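Local coordinates for protein arylamine n-acetyltransferase NAT (Mycobacterium tuberculosis, PDB 4BGF) that probably catalyses the transfer of an acetyl group from acetyl-coenzyme A to the nitrogen of arylamine substrates, at residues D10-R15 with S33-F38; D23-L28 with T136-L141; T6-R11 with K60-R65. All blocks are in the same frame, centred on the assembly; numbering follows the deposited sequence.

Contact 1: D10-R15 with S33-F38; sequences DRINYR and SRTIPF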
loop_
_atom_site.group_PDB
_atom_site.type_symbol
_atom_site.label_atom_id
_atom_site.label_comp_id
_atom_site.label_asym_id
_atom_site.label_seq_id
_atom_site.Cartn_x
_atom_site.Cartn_y
_atom_site.Cartn_z
ATOM N N ASP A 10 -2.773 16.843 8.415
ATOM C CA ASP A 10 -1.518 17.506 8.758
ATOM C C ASP A 10 -0.343 16.518 8.832
ATOM O O ASP A 10 0.804 16.927 8.880
ATOM C CB ASP A 10 -1.651 18.325 10.052
ATOM C CG ASP A 10 -2.403 19.655 9.846
ATOM O OD1 ASP A 10 -3.633 19.625 9.592
ATOM O OD2 ASP A 10 -1.761 20.729 9.946
ATOM N N ARG A 11 -0.633 15.228 8.813
ATOM C CA ARG A 11 0.398 14.195 8.722
ATOM C C ARG A 11 0.925 14.160 7.302
ATOM O O ARG A 11 2.123 14.218 7.064
ATOM C CB ARG A 11 -0.204 12.828 9.072
ATOM C CG ARG A 11 0.563 11.607 8.592
ATOM C CD ARG A 11 1.588 11.117 9.607
ATOM N NE ARG A 11 1.997 9.741 9.337
ATOM C CZ ARG A 11 3.167 9.373 8.817
ATOM N NH1 ARG A 11 4.090 10.271 8.495
ATOM N NH2 ARG A 11 3.411 8.076 8.627
ATOM N N ILE A 12 -0.003 14.043 6.365
ATOM C CA ILE A 12 0.315 14.005 4.947
ATOM C C ILE A 12 0.355 15.422 4.358
ATOM O O ILE A 12 0.639 15.590 3.182
ATOM C CB ILE A 12 -0.698 13.102 4.168
ATOM C CG1 ILE A 12 -2.064 13.789 3.982
ATOM C CG2 ILE A 12 -0.853 11.770 4.888
ATOM C CD1 ILE A 12 -3.063 12.967 3.209
ATOM N N ASN A 13 0.096 16.428 5.193
ATOM C CA ASN A 13 0.122 17.830 4.786
ATOM C C ASN A 13 -0.810 18.063 3.602
ATOM O O ASN A 13 -0.402 18.539 2.541
ATOM C CB ASN A 13 1.557 18.263 4.457
ATOM C CG ASN A 13 1.768 19.769 4.561
ATOM O OD1 ASN A 13 0.911 20.516 5.054
ATOM N ND2 ASN A 13 2.936 20.220 4.102
ATOM N N TYR A 14 -2.072 17.706 3.785
ATOM C CA TYR A 14 -3.057 17.915 2.754
ATOM C C TYR A 14 -3.712 19.263 2.952
ATOM O O TYR A 14 -4.292 19.543 3.995
ATOM C CB TYR A 14 -4.103 16.801 2.752
ATOM C CG TYR A 14 -5.180 17.011 1.728
ATOM C CD1 TYR A 14 -4.945 16.783 0.388
ATOM C CD2 TYR A 14 -6.421 17.448 2.105
ATOM C CE1 TYR A 14 -5.929 16.975 -0.542
ATOM C CE2 TYR A 14 -7.405 17.665 1.191
ATOM C CZ TYR A 14 -7.165 17.416 -0.132
ATOM O OH TYR A 14 -8.184 17.646 -1.031
ATOM N N ARG A 15 -3.577 20.081 1.916
ATOM C CA ARG A 15 -4.279 21.339 1.771
ATOM C C ARG A 15 -5.029 21.194 0.464
ATOM O O ARG A 15 -4.412 21.043 -0.590
ATOM C CB ARG A 15 -3.298 22.511 1.655
ATOM C CG ARG A 15 -2.358 22.678 2.832
ATOM C CD ARG A 15 -3.063 23.291 4.015
ATOM N NE ARG A 15 -2.553 22.742 5.266
ATOM C CZ ARG A 15 -1.502 23.208 5.943
ATOM N NH1 ARG A 15 -0.825 24.272 5.521
ATOM N NH2 ARG A 15 -1.135 22.603 7.067
ATOM N N SER A 33 0.365 8.536 -0.620
ATOM C CA SER A 33 1.435 7.695 -1.199
ATOM C C SER A 33 2.826 8.248 -0.962
ATOM O O SER A 33 3.803 7.517 -0.816
ATOM C CB SER A 33 1.239 7.574 -2.704
ATOM O OG SER A 33 0.090 6.826 -2.988
ATOM N N ARG A 34 2.872 9.568 -0.910
ATOM C CA ARG A 34 4.095 10.328 -0.886
ATOM C C ARG A 34 4.684 10.375 0.506
ATOM O O ARG A 34 5.889 10.437 0.647
ATOM C CB ARG A 34 3.794 11.725 -1.446
ATOM C CG ARG A 34 4.944 12.660 -1.576
ATOM C CD ARG A 34 4.431 14.095 -1.646
ATOM N NE ARG A 34 3.726 14.381 -2.890
ATOM C CZ ARG A 34 2.943 15.438 -3.100
ATOM N NH1 ARG A 34 2.716 16.333 -2.150
ATOM N NH2 ARG A 34 2.383 15.591 -4.288
ATOM N N THR A 35 3.844 10.262 1.527
ATOM C CA THR A 35 4.267 10.524 2.887
ATOM C C THR A 35 4.166 9.329 3.825
ATOM O O THR A 35 5.040 9.171 4.676
ATOM C CB THR A 35 3.497 11.692 3.506
ATOM O OG1 THR A 35 2.160 11.278 3.754
ATOM C CG2 THR A 35 3.498 12.922 2.587
ATOM N N ILE A 36 3.126 8.506 3.702
ATOM C CA ILE A 36 3.011 7.314 4.538
ATOM C C ILE A 36 3.570 6.116 3.762
ATOM O O ILE A 36 3.031 5.733 2.736
ATOM C CB ILE A 36 1.560 7.065 5.006
ATOM C CG1 ILE A 36 0.947 8.339 5.548
ATOM C CG2 ILE A 36 1.515 5.959 6.077
ATOM C CD1 ILE A 36 -0.438 8.161 6.078
ATOM N N PRO A 37 4.696 5.563 4.233
ATOM C CA PRO A 37 5.355 4.497 3.504
ATOM C C PRO A 37 4.660 3.154 3.671
ATOM O O PRO A 37 3.784 2.971 4.496
ATOM C CB PRO A 37 6.728 4.448 4.146
ATOM C CG PRO A 37 6.508 4.868 5.497
ATOM C CD PRO A 37 5.411 5.864 5.477
ATOM N N PHE A 38 5.037 2.221 2.818
ATOM C CA PHE A 38 4.694 0.835 3.028
ATOM C C PHE A 38 5.881 0.363 3.831
ATOM O O PHE A 38 6.997 0.828 3.603
ATOM C CB PHE A 38 4.511 0.138 1.681
ATOM C CG PHE A 38 4.286 -1.349 1.764
ATOM C CD1 PHE A 38 5.340 -2.199 1.928
ATOM C CD2 PHE A 38 3.032 -1.882 1.611
ATOM C CE1 PHE A 38 5.150 -3.556 1.980
ATOM C CE2 PHE A 38 2.833 -3.237 1.643
ATOM C CZ PHE A 38 3.898 -4.076 1.826
#
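Arg-11, of helix 5-11, reaches along the chain that leaves helix 22-35 and lays one face of its guanidinium on Ile-36. CG1 of Ile-36 stands 3.8 Å from the guanidinium plane, displaced toward its rim, while NH2 of Arg-11 lies 3.8 Å from CG2 of the same isoleucine. The arginine gets there because CG points opposite the backbone N (chi1 160°) and the chain then bends at chi2. Its contact here is van der Waals in kind; its main polar partner is the carbonyl of Leu-61, in helix 54-63.

Ile-12 follows and is buried. With its CG1 in the crowded position between N and the carbonyl carbon (chi1 75°), CG2 is left on the side of Thr-35 and Ile-36. Ile-12 CG2 lies 3.3 Å from Thr-35 OG1 and 3.8 Å from Ile-36 CD1, with the isoleucine and threonine side chains running nearly perpendicular. The Thr-35 hydroxyl is already hydrogen-bonded within its own helix, to the carbonyl of Val-31, and its approach to Ile-12 CG2 is a plain van der Waals contact. Thr-35 CG2 lies 4.0 Å from the carbonyl O of Ile-12.

Asn-13, with positive phi, is where the chain leaves helical geometry.

The contact thus closes the corner between helices 5-11 and 22-35. Ile-36 also meets Leu-61 of helix 54-63 and His-73 of helix 70-83, and beyond Pro-37 the chain enters strand 38-39, where Phe-38 pairs through its backbone with Ala-211 of strand 209-214.

Contact 2: D23-L28 with T136-L141; sequences DVLQDL and TSPLRL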
loop_
_atom_site.group_PDB
_atom_site.type_symbol
_atom_site.label_atom_id
_atom_site.label_comp_id
_atom_site.label_asym_id
_atom_site.label_seq_id
_atom_site.Cartn_x
_atom_site.Cartn_y
_atom_site.Cartn_z
ATOM N N ASP A 23 -11.297 14.702 -7.943
ATOM C CA ASP A 23 -10.000 15.361 -7.814
ATOM C C ASP A 23 -9.471 15.400 -6.402
ATOM O O ASP A 23 -8.269 15.336 -6.169
ATOM C CB ASP A 23 -10.108 16.763 -8.325
ATOM C CG ASP A 23 -10.830 16.809 -9.595
ATOM O OD1 ASP A 23 -12.083 16.878 -9.548
ATOM O OD2 ASP A 23 -10.140 16.686 -10.622
ATOM N N VAL A 24 -10.364 15.512 -5.447
ATOM C CA VAL A 24 -9.954 15.288 -4.090
ATOM C C VAL A 24 -9.499 13.818 -3.921
ATOM O O VAL A 24 -8.579 13.536 -3.172
ATOM C CB VAL A 24 -11.090 15.669 -3.149
ATOM C CG1 VAL A 24 -10.787 15.240 -1.747
ATOM C CG2 VAL A 24 -11.286 17.159 -3.211
ATOM N N LEU A 25 -10.115 12.889 -4.636
ATOM C CA LEU A 25 -9.728 11.508 -4.492
ATOM C C LEU A 25 -8.314 11.345 -5.065
ATOM O O LEU A 25 -7.465 10.700 -4.471
ATOM C CB LEU A 25 -10.741 10.571 -5.167
ATOM C CG LEU A 25 -10.460 9.068 -5.069
ATOM C CD1 LEU A 25 -10.592 8.549 -3.641
ATOM C CD2 LEU A 25 -11.351 8.307 -6.019
ATOM N N GLN A 26 -8.066 11.966 -6.207
ATOM C CA GLN A 26 -6.755 11.903 -6.839
ATOM C C GLN A 26 -5.659 12.541 -5.953
ATOM O O GLN A 26 -4.591 11.962 -5.778
ATOM C CB GLN A 26 -6.832 12.566 -8.229
ATOM C CG GLN A 26 -5.505 12.946 -8.889
ATOM C CD GLN A 26 -4.730 11.768 -9.435
ATOM O OE1 GLN A 26 -4.748 11.491 -10.622
ATOM N NE2 GLN A 26 -4.026 11.089 -8.570
ATOM N N ASP A 27 -5.934 13.719 -5.390
ATOM C CA ASP A 27 -4.962 14.453 -4.570
ATOM C C ASP A 27 -4.617 13.755 -3.256
ATOM O O ASP A 27 -3.486 13.831 -2.753
ATOM C CB ASP A 27 -5.482 15.864 -4.255
ATOM C CG ASP A 27 -5.622 16.734 -5.498
ATOM O OD1 ASP A 27 -5.300 16.257 -6.611
ATOM O OD2 ASP A 27 -6.048 17.903 -5.357
ATOM N N LEU A 28 -5.616 13.118 -2.671
ATOM C CA LEU A 28 -5.402 12.458 -1.412
ATOM C C LEU A 28 -4.521 11.267 -1.606
ATOM O O LEU A 28 -3.632 11.038 -0.809
ATOM C CB LEU A 28 -6.712 12.036 -0.805
ATOM C CG LEU A 28 -7.450 13.159 -0.117
ATOM C CD1 LEU A 28 -8.791 12.621 0.249
ATOM C CD2 LEU A 28 -6.697 13.628 1.119
ATOM N N THR A 136 -1.279 5.085 -8.607
ATOM C CA THR A 136 -1.036 6.428 -8.083
ATOM C C THR A 136 -2.200 7.377 -8.460
ATOM O O THR A 136 -2.206 8.542 -8.094
ATOM C CB THR A 136 0.324 6.940 -8.638
ATOM O OG1 THR A 136 0.272 6.918 -10.060
ATOM C CG2 THR A 136 1.460 6.028 -8.238
ATOM N N SER A 137 -3.188 6.858 -9.189
ATOM C CA SER A 137 -4.380 7.609 -9.585
ATOM C C SER A 137 -5.560 6.704 -9.369
ATOM O O SER A 137 -5.441 5.496 -9.529
ATOM C CB SER A 137 -4.353 8.006 -11.070
ATOM O OG SER A 137 -3.278 8.853 -11.329
ATOM N N PRO A 138 -6.713 7.274 -9.010
ATOM C CA PRO A 138 -7.914 6.438 -9.025
ATOM C C PRO A 138 -8.081 5.816 -10.393
ATOM O O PRO A 138 -7.753 6.448 -11.390
ATOM C CB PRO A 138 -9.043 7.439 -8.772
ATOM C CG PRO A 138 -8.390 8.569 -8.052
ATOM C CD PRO A 138 -6.988 8.653 -8.570
ATOM N N LEU A 139 -8.556 4.587 -10.443
ATOM C CA LEU A 139 -8.831 3.929 -11.707
ATOM C C LEU A 139 -10.298 3.557 -11.852
ATOM O O LEU A 139 -10.832 2.788 -11.049
ATOM C CB LEU A 139 -7.994 2.660 -11.855
ATOM C CG LEU A 139 -6.498 2.892 -11.738
ATOM C CD1 LEU A 139 -5.830 1.551 -11.661
ATOM C CD2 LEU A 139 -5.964 3.730 -12.922
ATOM N N ARG A 140 -10.928 4.091 -12.900
ATOM C CA ARG A 140 -12.261 3.683 -13.326
ATOM C C ARG A 140 -12.269 2.167 -13.508
ATOM O O ARG A 140 -11.385 1.599 -14.135
ATOM C CB ARG A 140 -12.634 4.409 -14.631
ATOM C CG ARG A 140 -13.994 4.071 -15.253
ATOM C CD ARG A 140 -15.185 4.372 -14.330
ATOM N NE ARG A 140 -15.290 5.789 -13.981
ATOM C CZ ARG A 140 -16.128 6.661 -14.544
ATOM N NH1 ARG A 140 -16.965 6.296 -15.503
ATOM N NH2 ARG A 140 -16.125 7.918 -14.141
ATOM N N LEU A 141 -13.261 1.521 -12.915
ATOM C CA LEU A 141 -13.369 0.080 -12.900
ATOM C C LEU A 141 -14.033 -0.411 -14.176
ATOM O O LEU A 141 -15.224 -0.694 -14.187
ATOM C CB LEU A 141 -14.182 -0.298 -11.677
ATOM C CG LEU A 141 -14.762 -1.685 -11.433
ATOM C CD1 LEU A 141 -13.733 -2.778 -11.220
ATOM C CD2 LEU A 141 -15.626 -1.566 -10.223
#
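The flat carboxamide of Gln-26 carries Pro-138 on one face and is bonded at its edge by Thr-136 and Ser-137. Pro-138 CD stands 3.8 Å above the amide plane of Gln-26, over the CD-NE2 bond and nearer NE2. This is a helix-to-sheet junction of the arylamine N-acetyltransferase fold: helix 22-35, of the N-terminal helical bundle, meets the loop that leads into the outermost strand 139-140 of the seven-stranded antiparallel sheet.

Both ends of the amide are used, which fixes its rotation. Gln-26 NE2 donates to Thr-136 O over 3.2 Å; the acceptor lies within 3° of the amide plane, and the N-H in turn meets a lone pair of the carbonyl, though the bond is bent (143°). On the other end, Ser-137 OG donates to an in-plane lone pair of Gln-26 OE1 at 3.1 Å. The same hydroxyl is bonded to the backbone N of Thr-150, so a second-shell loop positions the serine. A bend at chi2 (74°) swings the glutamine from the helix surface down onto this backbone.

Apolar contact completes the grip. Pro-138 is directed at the helix, its ring lying between the Gln-26 stem and Leu-25. Pro-138 CD touches Gln-26 CA at 3.7 Å, and on the Leu-25 side, where the two side chains run antiparallel past one another, Pro-138 CG reaches Leu-25 CD2 at 3.6 Å.

Contact 3: T6-R11 with K60-R65; sequences TAYFDR and KLVLRR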
loop_
_atom_site.group_PDB
_atom_site.type_symbol
_atom_site.label_atom_id
_atom_site.label_comp_id
_atom_site.label_asym_id
_atom_site.label_seq_id
_atom_site.Cartn_x
_atom_site.Cartn_y
_atom_site.Cartn_z
ATOM N N THR A 6 -8.298 16.167 10.787
ATOM C CA THR A 6 -7.327 17.251 10.926
ATOM C C THR A 6 -5.916 16.702 11.096
ATOM O O THR A 6 -4.957 17.228 10.537
ATOM C CB THR A 6 -7.687 18.066 12.143
ATOM O OG1 THR A 6 -9.000 18.600 11.954
ATOM C CG2 THR A 6 -6.709 19.202 12.377
ATOM N N ALA A 7 -5.801 15.601 11.826
ATOM C CA ALA A 7 -4.501 15.072 12.174
ATOM C C ALA A 7 -3.931 14.272 11.028
ATOM O O ALA A 7 -2.725 14.224 10.841
ATOM C CB ALA A 7 -4.602 14.229 13.389
ATOM N N TYR A 8 -4.816 13.656 10.269
ATOM C CA TYR A 8 -4.436 12.862 9.119
ATOM C C TYR A 8 -4.033 13.795 7.998
ATOM O O TYR A 8 -3.083 13.533 7.266
ATOM C CB TYR A 8 -5.613 11.970 8.691
ATOM C CG TYR A 8 -5.408 11.345 7.337
ATOM C CD1 TYR A 8 -4.677 10.168 7.199
ATOM C CD2 TYR A 8 -5.928 11.942 6.195
ATOM C CE1 TYR A 8 -4.472 9.601 5.977
ATOM C CE2 TYR A 8 -5.733 11.388 4.959
ATOM C CZ TYR A 8 -4.995 10.216 4.843
ATOM O OH TYR A 8 -4.790 9.654 3.589
ATOM N N PHE A 9 -4.746 14.907 7.868
ATOM C CA PHE A 9 -4.413 15.904 6.860
ATOM C C PHE A 9 -3.091 16.604 7.146
ATOM O O PHE A 9 -2.361 16.912 6.218
ATOM C CB PHE A 9 -5.517 16.945 6.740
ATOM C CG PHE A 9 -6.763 16.445 6.070
ATOM C CD1 PHE A 9 -6.759 15.327 5.249
ATOM C CD2 PHE A 9 -7.960 17.107 6.280
ATOM C CE1 PHE A 9 -7.921 14.883 4.641
ATOM C CE2 PHE A 9 -9.129 16.675 5.679
ATOM C CZ PHE A 9 -9.112 15.557 4.859
ATOM N N ASP A 10 -2.773 16.843 8.415
ATOM C CA ASP A 10 -1.518 17.506 8.758
ATOM C C ASP A 10 -0.343 16.518 8.832
ATOM O O ASP A 10 0.804 16.927 8.880
ATOM C CB ASP A 10 -1.651 18.325 10.052
ATOM C CG ASP A 10 -2.403 19.655 9.846
ATOM O OD1 ASP A 10 -3.633 19.625 9.592
ATOM O OD2 ASP A 10 -1.761 20.729 9.946
ATOM N N ARG A 11 -0.633 15.228 8.813
ATOM C CA ARG A 11 0.398 14.195 8.722
ATOM C C ARG A 11 0.925 14.160 7.302
ATOM O O ARG A 11 2.123 14.218 7.064
ATOM C CB ARG A 11 -0.204 12.828 9.072
ATOM C CG ARG A 11 0.563 11.607 8.592
ATOM C CD ARG A 11 1.588 11.117 9.607
ATOM N NE ARG A 11 1.997 9.741 9.337
ATOM C CZ ARG A 11 3.167 9.373 8.817
ATOM N NH1 ARG A 11 4.090 10.271 8.495
ATOM N NH2 ARG A 11 3.411 8.076 8.627
ATOM N N LYS A 60 -1.260 4.457 14.816
ATOM C CA LYS A 60 0.005 4.036 14.217
ATOM C C LYS A 60 0.447 4.886 13.010
ATOM O O LYS A 60 1.521 5.454 13.013
ATOM C CB LYS A 60 -0.043 2.563 13.813
ATOM C CG LYS A 60 1.254 2.082 13.203
ATOM C CD LYS A 60 1.177 0.662 12.727
ATOM C CE LYS A 60 2.458 0.236 12.190
ATOM N NZ LYS A 60 2.431 -1.241 11.887
ATOM N N LEU A 61 -0.366 4.956 11.970
ATOM C CA LEU A 61 0.062 5.629 10.765
ATOM C C LEU A 61 0.007 7.139 10.873
ATOM O O LEU A 61 0.649 7.821 10.097
ATOM C CB LEU A 61 -0.779 5.190 9.585
ATOM C CG LEU A 61 -0.373 3.901 8.875
ATOM C CD1 LEU A 61 -0.417 2.782 9.834
ATOM C CD2 LEU A 61 -1.339 3.617 7.756
ATOM N N VAL A 62 -0.773 7.677 11.803
ATOM C CA VAL A 62 -0.842 9.140 11.913
ATOM C C VAL A 62 -0.095 9.676 13.111
ATOM O O VAL A 62 0.825 10.447 12.940
ATOM C CB VAL A 62 -2.270 9.698 11.905
ATOM C CG1 VAL A 62 -2.217 11.225 11.919
ATOM C CG2 VAL A 62 -3.006 9.202 10.669
ATOM N N LEU A 63 -0.502 9.300 14.314
ATOM C CA LEU A 63 0.115 9.871 15.477
ATOM C C LEU A 63 1.558 9.453 15.527
ATOM O O LEU A 63 2.443 10.291 15.690
ATOM C CB LEU A 63 -0.583 9.440 16.754
ATOM C CG LEU A 63 0.111 9.912 18.042
ATOM C CD1 LEU A 63 0.073 11.441 18.162
ATOM C CD2 LEU A 63 -0.486 9.263 19.277
ATOM N N ARG A 64 1.793 8.152 15.384
ATOM C CA ARG A 64 3.088 7.606 15.699
ATOM C C ARG A 64 4.084 7.789 14.578
ATOM O O ARG A 64 5.250 7.449 14.739
ATOM C CB ARG A 64 2.981 6.143 16.091
ATOM C CG ARG A 64 2.642 5.930 17.566
ATOM C CD ARG A 64 1.974 4.600 17.815
ATOM N NE ARG A 64 2.833 3.469 17.504
ATOM C CZ ARG A 64 2.396 2.232 17.316
ATOM N NH1 ARG A 64 1.096 1.987 17.394
ATOM N NH2 ARG A 64 3.249 1.253 17.040
ATOM N N ARG A 65 3.618 8.344 13.464
ATOM C CA ARG A 65 4.440 8.558 12.272
ATOM C C ARG A 65 5.099 7.281 11.734
ATOM O O ARG A 65 6.277 7.275 11.387
ATOM C CB ARG A 65 5.481 9.655 12.529
ATOM C CG ARG A 65 4.860 11.049 12.792
ATOM C CD ARG A 65 5.904 12.067 13.263
ATOM N NE ARG A 65 6.717 12.572 12.147
ATOM C CZ ARG A 65 7.184 13.822 12.042
ATOM N NH1 ARG A 65 6.947 14.732 12.982
ATOM N NH2 ARG A 65 7.899 14.172 10.985
HETATM O O HOH W 1 6.080 7.479 8.040
#
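Val-62 fits closely against helix 5-11, its two methyl groups dividing the work. Val-62 CG1 presses on the backbone, 3.2 Å from Ala-7 O, and touches Arg-11 CB at 3.8 Å. Val-62 CG2 comes in at the ring edge of Tyr-8, near the ring plane, 4.0 Å from Tyr-8 CD1. The tyrosine's hydroxyl is engaged with His-32 ND1, and its ring rests on Leu-76, Met-77 and Val-80 of helix 70-83.

Beside this apolar patch, Arg-11 turns its polar edge to the end of helix 54-63, where residues 60-63 form a wider pi-type turn. Arg-11 NE donates almost straight (166°) to Leu-61 O; the modelled length of 2.5 Å is improbably short and doubtful. NH2 adds a weak, strongly bent bond to the same oxygen, so one carbonyl takes two N-H groups; NH2 also bonds weakly to Arg-66 O. The guanidinium is sandwiched: Arg-65 CA lies 3.7 Å over its centre, on the face opposite Ile-36.

Toward solvent the contact slackens. Ala-7 CB is 4.1 Å from Val-62 CG1, and a water accepts from Arg-11 NH2 at 2.8 Å, reaching Arg-65 O only weakly. Arg-11 NH1 and Arg-65 NE are 5.1 Å apart, like charges near but not touching, probably eased by solvent. A C-terminal helix carbonyl taken up by an arginine of the neighbouring helix here joins two helices of the N-terminal helical domain of the arylamine N-acetyltransferase fold.

Overall arrangement
Contacts 1 and 3 start from helix 5-11 and share Arg-11, whose guanidinium bridges the two: its faces serve apolar or backbone packing, its edge the bonding. Contact 1 is buried and rests on van der Waals contact, whereas contact 3, partly open to solvent, adds hydrogen bonds and a water. Contact 2 is buried but differs in chemistry, with an amide satisfying polar groups of an irregular loop. Contacts 1 and 2 use the two ends of helix 22-35, and Tyr-14 packs on Val-24 and Leu-28 between them. Together they tie the N-terminal helices to one another, contact 2 to the loop before the edge strand of the seven-stranded sheet, contact 1 to strand 38-39 of the five-stranded one.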